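Long-range contact in diadenosine tetraphosphatase, putative (Trypanosoma brucei, PDB 2QJC), which probably hydrolyses phosphoester or phosphoanhydride bonds, perhaps those of diadenosine tetraphosphate, as a manganese-binding metallophosphoesterase of the calcineurin-like family: residues 131-144 against 190-204. Sequence-based numbering, arbitrary orientation.
Sequences RIPAHNVMVAHAGL and WASMWRGPETVVFGH. With MN (manganese (II) ion), chain C.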
loop_
_atom_site.group_PDB
_atom_site.type_symbol
_atom_site.label_atom_id
_atom_site.label_comp_id
_atom_site.label_asym_id
_atom_site.label_seq_id
_atom_site.Cartn_x
_atom_site.Cartn_y
_atom_site.Cartn_z
ATOM N N ARG A 131 -11.322 -3.610 -2.191
ATOM C CA ARG A 131 -12.107 -4.326 -1.191
ATOM C C ARG A 131 -12.034 -5.833 -1.464
ATOM O O ARG A 131 -12.235 -6.274 -2.599
ATOM C CB ARG A 131 -13.575 -3.876 -1.228
ATOM C CG ARG A 131 -13.796 -2.385 -1.059
ATOM C CD ARG A 131 -15.288 -2.043 -0.935
ATOM N NE ARG A 131 -15.759 -2.162 0.443
ATOM C CZ ARG A 131 -16.983 -1.838 0.855
ATOM N NH1 ARG A 131 -17.877 -1.378 -0.008
ATOM N NH2 ARG A 131 -17.303 -1.944 2.140
ATOM N N ILE A 132 -11.743 -6.606 -0.420
ATOM C CA ILE A 132 -11.636 -8.070 -0.500
ATOM C C ILE A 132 -12.608 -8.586 0.561
ATOM O O ILE A 132 -12.202 -9.050 1.637
ATOM C CB ILE A 132 -10.195 -8.542 -0.167
ATOM C CG1 ILE A 132 -9.197 -7.842 -1.090
ATOM C CG2 ILE A 132 -10.078 -10.063 -0.338
ATOM C CD1 ILE A 132 -7.761 -7.929 -0.611
ATOM N N PRO A 133 -13.916 -8.506 0.262
ATOM C CA PRO A 133 -15.007 -8.925 1.150
ATOM C C PRO A 133 -14.989 -10.336 1.730
ATOM O O PRO A 133 -15.425 -10.539 2.861
ATOM C CB PRO A 133 -16.263 -8.622 0.324
ATOM C CG PRO A 133 -15.786 -8.760 -1.099
ATOM C CD PRO A 133 -14.431 -8.105 -1.063
ATOM N N ALA A 134 -14.481 -11.307 0.983
ATOM C CA ALA A 134 -14.439 -12.679 1.482
ATOM C C ALA A 134 -13.641 -12.789 2.786
ATOM O O ALA A 134 -13.931 -13.633 3.645
ATOM C CB ALA A 134 -13.837 -13.598 0.420
ATOM N N HIS A 135 -12.636 -11.930 2.927
ATOM C CA HIS A 135 -11.780 -11.923 4.106
ATOM C C HIS A 135 -12.045 -10.710 4.993
ATOM O O HIS A 135 -11.312 -10.466 5.956
ATOM C CB HIS A 135 -10.309 -11.929 3.664
ATOM C CG HIS A 135 -9.887 -13.197 2.982
ATOM N ND1 HIS A 135 -9.874 -14.417 3.624
ATOM C CD2 HIS A 135 -9.485 -13.436 1.710
ATOM C CE1 HIS A 135 -9.486 -15.355 2.777
ATOM N NE2 HIS A 135 -9.244 -14.787 1.609
ATOM N N ASN A 136 -13.102 -9.966 4.661
ATOM C CA ASN A 136 -13.491 -8.750 5.370
ATOM C C ASN A 136 -12.295 -7.793 5.501
ATOM O O ASN A 136 -11.987 -7.300 6.583
ATOM C CB ASN A 136 -14.063 -9.081 6.756
ATOM C CG ASN A 136 -14.637 -7.859 7.454
ATOM O OD1 ASN A 136 -15.286 -7.016 6.827
ATOM N ND2 ASN A 136 -14.411 -7.761 8.755
ATOM N N VAL A 137 -11.641 -7.530 4.372
ATOM C CA VAL A 137 -10.476 -6.649 4.319
ATOM C C VAL A 137 -10.630 -5.512 3.303
ATOM O O VAL A 137 -11.374 -5.634 2.329
ATOM C CB VAL A 137 -9.201 -7.482 3.970
ATOM C CG1 VAL A 137 -8.109 -6.592 3.385
ATOM C CG2 VAL A 137 -8.685 -8.180 5.220
HETATM N N MSE A 138 -9.933 -4.404 3.547
HETATM C CA MSE A 138 -9.923 -3.256 2.637
HETATM C C MSE A 138 -8.496 -2.689 2.582
HETATM O O MSE A 138 -7.860 -2.458 3.622
HETATM C CB MSE A 138 -10.905 -2.163 3.085
HETATM C CG MSE A 138 -12.380 -2.566 2.975
HETATM SE SE MSE A 138 -13.627 -1.062 2.863
HETATM C CE MSE A 138 -13.395 -0.309 4.620
ATOM N N VAL A 139 -7.993 -2.473 1.372
ATOM C CA VAL A 139 -6.637 -1.968 1.188
ATOM C C VAL A 139 -6.600 -0.536 0.648
ATOM O O VAL A 139 -7.271 -0.216 -0.335
ATOM C CB VAL A 139 -5.838 -2.906 0.210
ATOM C CG1 VAL A 139 -4.393 -2.437 0.069
ATOM C CG2 VAL A 139 -5.876 -4.343 0.713
ATOM N N ALA A 140 -5.827 0.319 1.315
ATOM C CA ALA A 140 -5.628 1.714 0.914
ATOM C C ALA A 140 -4.150 2.007 1.215
ATOM O O ALA A 140 -3.549 1.349 2.061
ATOM C CB ALA A 140 -6.545 2.652 1.716
ATOM N N HIS A 141 -3.559 2.984 0.537
ATOM C CA HIS A 141 -2.141 3.266 0.753
ATOM C C HIS A 141 -1.773 3.830 2.126
ATOM O O HIS A 141 -0.863 3.314 2.789
ATOM C CB HIS A 141 -1.596 4.196 -0.343
ATOM C CG HIS A 141 -0.158 4.561 -0.147
ATOM N ND1 HIS A 141 0.860 3.630 -0.189
ATOM C CD2 HIS A 141 0.426 5.741 0.171
ATOM C CE1 HIS A 141 2.007 4.218 0.100
ATOM N NE2 HIS A 141 1.771 5.499 0.324
ATOM N N ALA A 142 -2.466 4.883 2.553
ATOM C CA ALA A 142 -2.183 5.509 3.846
ATOM C C ALA A 142 -3.278 5.265 4.878
ATOM O O ALA A 142 -3.000 5.120 6.071
ATOM C CB ALA A 142 -1.964 7.023 3.663
ATOM N N GLY A 143 -4.526 5.229 4.426
ATOM C CA GLY A 143 -5.619 5.001 5.358
ATOM C C GLY A 143 -6.966 5.383 4.789
ATOM O O GLY A 143 -7.091 5.634 3.590
ATOM N N LEU A 144 -7.982 5.407 5.648
ATOM C CA LEU A 144 -9.334 5.784 5.242
ATOM C C LEU A 144 -9.893 6.761 6.272
ATOM O O LEU A 144 -9.616 6.639 7.465
ATOM C CB LEU A 144 -10.242 4.554 5.176
ATOM C CG LEU A 144 -9.950 3.491 4.106
ATOM C CD1 LEU A 144 -10.862 2.296 4.325
ATOM C CD2 LEU A 144 -10.172 4.075 2.715
ATOM N N TRP A 190 -4.013 8.162 12.645
ATOM C CA TRP A 190 -5.301 7.846 12.048
ATOM C C TRP A 190 -5.854 6.461 12.415
ATOM O O TRP A 190 -7.018 6.345 12.796
ATOM C CB TRP A 190 -5.248 8.019 10.518
ATOM C CG TRP A 190 -4.819 6.787 9.780
ATOM C CD1 TRP A 190 -3.537 6.405 9.488
ATOM C CD2 TRP A 190 -5.664 5.703 9.378
ATOM N NE1 TRP A 190 -3.535 5.145 8.942
ATOM C CE2 TRP A 190 -4.826 4.690 8.864
ATOM C CE3 TRP A 190 -7.050 5.487 9.413
ATOM C CZ2 TRP A 190 -5.325 3.476 8.386
ATOM C CZ3 TRP A 190 -7.552 4.276 8.937
ATOM C CH2 TRP A 190 -6.685 3.285 8.431
ATOM N N ALA A 191 -5.028 5.422 12.329
ATOM C CA ALA A 191 -5.491 4.065 12.620
ATOM C C ALA A 191 -6.164 3.879 13.976
ATOM O O ALA A 191 -7.068 3.047 14.112
ATOM C CB ALA A 191 -4.342 3.074 12.474
ATOM N N SER A 192 -5.744 4.644 14.983
ATOM C CA SER A 192 -6.362 4.503 16.306
ATOM C C SER A 192 -7.835 4.910 16.278
ATOM O O SER A 192 -8.600 4.555 17.173
ATOM C CB SER A 192 -5.632 5.361 17.348
ATOM O OG SER A 192 -5.913 6.736 17.155
HETATM N N MSE A 193 -8.236 5.648 15.249
HETATM C CA MSE A 193 -9.615 6.119 15.137
HETATM C C MSE A 193 -10.513 5.239 14.270
HETATM O O MSE A 193 -11.716 5.502 14.153
HETATM C CB MSE A 193 -9.634 7.532 14.561
HETATM C CG MSE A 193 -8.754 8.522 15.296
HETATM SE SE MSE A 193 -9.409 8.898 17.066
HETATM C CE MSE A 193 -10.782 10.173 16.598
ATOM N N TRP A 194 -9.935 4.208 13.655
ATOM C CA TRP A 194 -10.696 3.319 12.780
ATOM C C TRP A 194 -11.516 2.310 13.577
ATOM O O TRP A 194 -11.010 1.675 14.506
ATOM C CB TRP A 194 -9.750 2.602 11.802
ATOM C CG TRP A 194 -10.442 1.576 10.948
ATOM C CD1 TRP A 194 -10.395 0.224 11.098
ATOM C CD2 TRP A 194 -11.353 1.830 9.875
ATOM N NE1 TRP A 194 -11.226 -0.387 10.188
ATOM C CE2 TRP A 194 -11.827 0.576 9.424
ATOM C CE3 TRP A 194 -11.819 2.996 9.252
ATOM C CZ2 TRP A 194 -12.749 0.452 8.374
ATOM C CZ3 TRP A 194 -12.735 2.874 8.207
ATOM C CH2 TRP A 194 -13.191 1.609 7.781
ATOM N N ARG A 195 -12.784 2.154 13.205
ATOM C CA ARG A 195 -13.662 1.246 13.929
ATOM C C ARG A 195 -14.198 0.014 13.199
ATOM O O ARG A 195 -14.855 -0.822 13.810
ATOM C CB ARG A 195 -14.820 2.047 14.516
ATOM C CG ARG A 195 -14.338 3.171 15.411
ATOM C CD ARG A 195 -15.434 3.689 16.318
ATOM N NE ARG A 195 -14.919 4.701 17.236
ATOM C CZ ARG A 195 -15.617 5.221 18.241
ATOM N NH1 ARG A 195 -16.865 4.820 18.454
ATOM N NH2 ARG A 195 -15.071 6.139 19.029
ATOM N N GLY A 196 -13.914 -0.114 11.908
ATOM C CA GLY A 196 -14.392 -1.273 11.173
ATOM C C GLY A 196 -15.801 -1.093 10.638
ATOM O O GLY A 196 -16.222 0.031 10.384
ATOM N N PRO A 197 -16.569 -2.182 10.467
ATOM C CA PRO A 197 -16.227 -3.581 10.743
ATOM C C PRO A 197 -15.067 -4.175 9.937
ATOM O O PRO A 197 -14.480 -5.167 10.360
ATOM C CB PRO A 197 -17.544 -4.308 10.478
ATOM C CG PRO A 197 -18.107 -3.531 9.332
ATOM C CD PRO A 197 -17.857 -2.095 9.748
ATOM N N GLU A 198 -14.731 -3.588 8.790
ATOM C CA GLU A 198 -13.633 -4.121 7.982
ATOM C C GLU A 198 -12.248 -3.879 8.575
ATOM O O GLU A 198 -12.026 -2.913 9.299
ATOM C CB GLU A 198 -13.628 -3.520 6.564
ATOM C CG GLU A 198 -14.894 -3.731 5.752
ATOM C CD GLU A 198 -15.985 -2.745 6.111
ATOM O OE1 GLU A 198 -15.830 -2.011 7.112
ATOM O OE2 GLU A 198 -17.001 -2.707 5.390
ATOM N N THR A 199 -11.318 -4.777 8.265
ATOM C CA THR A 199 -9.936 -4.611 8.699
ATOM C C THR A 199 -9.267 -3.853 7.550
ATOM O O THR A 199 -9.313 -4.297 6.400
ATOM C CB THR A 199 -9.202 -5.958 8.853
ATOM O OG1 THR A 199 -9.757 -6.691 9.950
ATOM C CG2 THR A 199 -7.708 -5.724 9.092
ATOM N N VAL A 200 -8.669 -2.705 7.850
ATOM C CA VAL A 200 -7.990 -1.926 6.824
ATOM C C VAL A 200 -6.496 -2.220 6.870
ATOM O O VAL A 200 -5.857 -2.087 7.916
ATOM C CB VAL A 200 -8.211 -0.411 7.027
ATOM C CG1 VAL A 200 -7.303 0.396 6.086
ATOM C CG2 VAL A 200 -9.674 -0.074 6.769
ATOM N N VAL A 201 -5.947 -2.638 5.738
ATOM C CA VAL A 201 -4.527 -2.935 5.647
ATOM C C VAL A 201 -3.866 -1.818 4.835
ATOM O O VAL A 201 -4.301 -1.496 3.725
ATOM C CB VAL A 201 -4.296 -4.311 4.978
ATOM C CG1 VAL A 201 -2.811 -4.636 4.965
ATOM C CG2 VAL A 201 -5.102 -5.407 5.729
ATOM N N PHE A 202 -2.805 -1.240 5.382
ATOM C CA PHE A 202 -2.137 -0.125 4.721
ATOM C C PHE A 202 -0.617 -0.118 4.891
ATOM O O PHE A 202 -0.051 -1.016 5.501
ATOM C CB PHE A 202 -2.725 1.179 5.276
ATOM C CG PHE A 202 -2.489 1.369 6.764
ATOM C CD1 PHE A 202 -1.531 2.273 7.220
ATOM C CD2 PHE A 202 -3.217 0.631 7.703
ATOM C CE1 PHE A 202 -1.300 2.440 8.592
ATOM C CE2 PHE A 202 -2.996 0.788 9.076
ATOM C CZ PHE A 202 -2.035 1.695 9.524
ATOM N N GLY A 203 0.023 0.912 4.347
ATOM C CA GLY A 203 1.468 1.089 4.454
ATOM C C GLY A 203 1.756 2.578 4.647
ATOM O O GLY A 203 1.291 3.173 5.617
ATOM N N HIS A 204 2.531 3.173 3.739
ATOM C CA HIS A 204 2.852 4.609 3.758
ATOM C C HIS A 204 3.667 5.235 4.904
ATOM O O HIS A 204 4.698 5.868 4.653
ATOM C CB HIS A 204 1.552 5.416 3.598
ATOM C CG HIS A 204 1.737 6.904 3.660
ATOM N ND1 HIS A 204 2.526 7.597 2.767
ATOM C CD2 HIS A 204 1.210 7.835 4.492
ATOM C CE1 HIS A 204 2.477 8.889 3.042
ATOM N NE2 HIS A 204 1.684 9.060 4.085
HETATM MN MN MN C . 3.579 6.892 0.860
#
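Met138, with selenium in place of sulfur, covers Glu198 and reaches Trp194 at the start of a parallel strand pair, 137-140 beside 199-202. Its long, flexible chain suits this uneven surface, bending at the selenium (chi3 -67°) to bring CE to 3.7 Å from Trp194 CH2 and also against Glu198 CB. Leu144 CD1 packs on Val200 CG2 on the same side of the sheet. Glu198 lays its methylenes against Met138 and Asn136 OD1, while its bent chain (chi2 81°) turns the carboxylate to Arg131, whose NH2 makes a weak salt bridge to OE2 at 3.4 Å, at the guanidinium edge. Asn136 ND2 donates to Pro197 O at 3.1 Å, from above the carbonyl plane. Positive phi and psi, which asparagine tolerates well, put Asn136 with Val137 opposite Ile132 in a G1 beta bulge. Thr199 N bonds to Asn136 O, Met138 N to Thr199 O and Val201 N to Met138 O, a parallel ladder.

Beyond it, Gly203 N bonds to His141 O, linking loops that carry two metal ligands. His141 NE2 and His204 ND1 bind the same manganese, each at 2.3 Å; Asp55 and Asn81 complete its protein ligands. His204 CB rests over one face of the His141 ring; hydrogen bonds of His141 ND1 to Val53 O and His204 NE2 to Thr160 O help fix both rings. Ala142 fits its small CB against His204 CD2. Gly143, whose backbone angles suit glycine and which has no CB to hit Trp190 CE2, makes a CH-pi contact over that six-membered ring.

In the mixed sheet the pair is interior, with antiparallel 129-132 beyond 137-140 and parallel 218-220 beyond 199-202. Val137, Val139 and Val201 face Ile23 of strand 21-24 in the second sheet, in the core of the metallophosphoesterase beta sandwich.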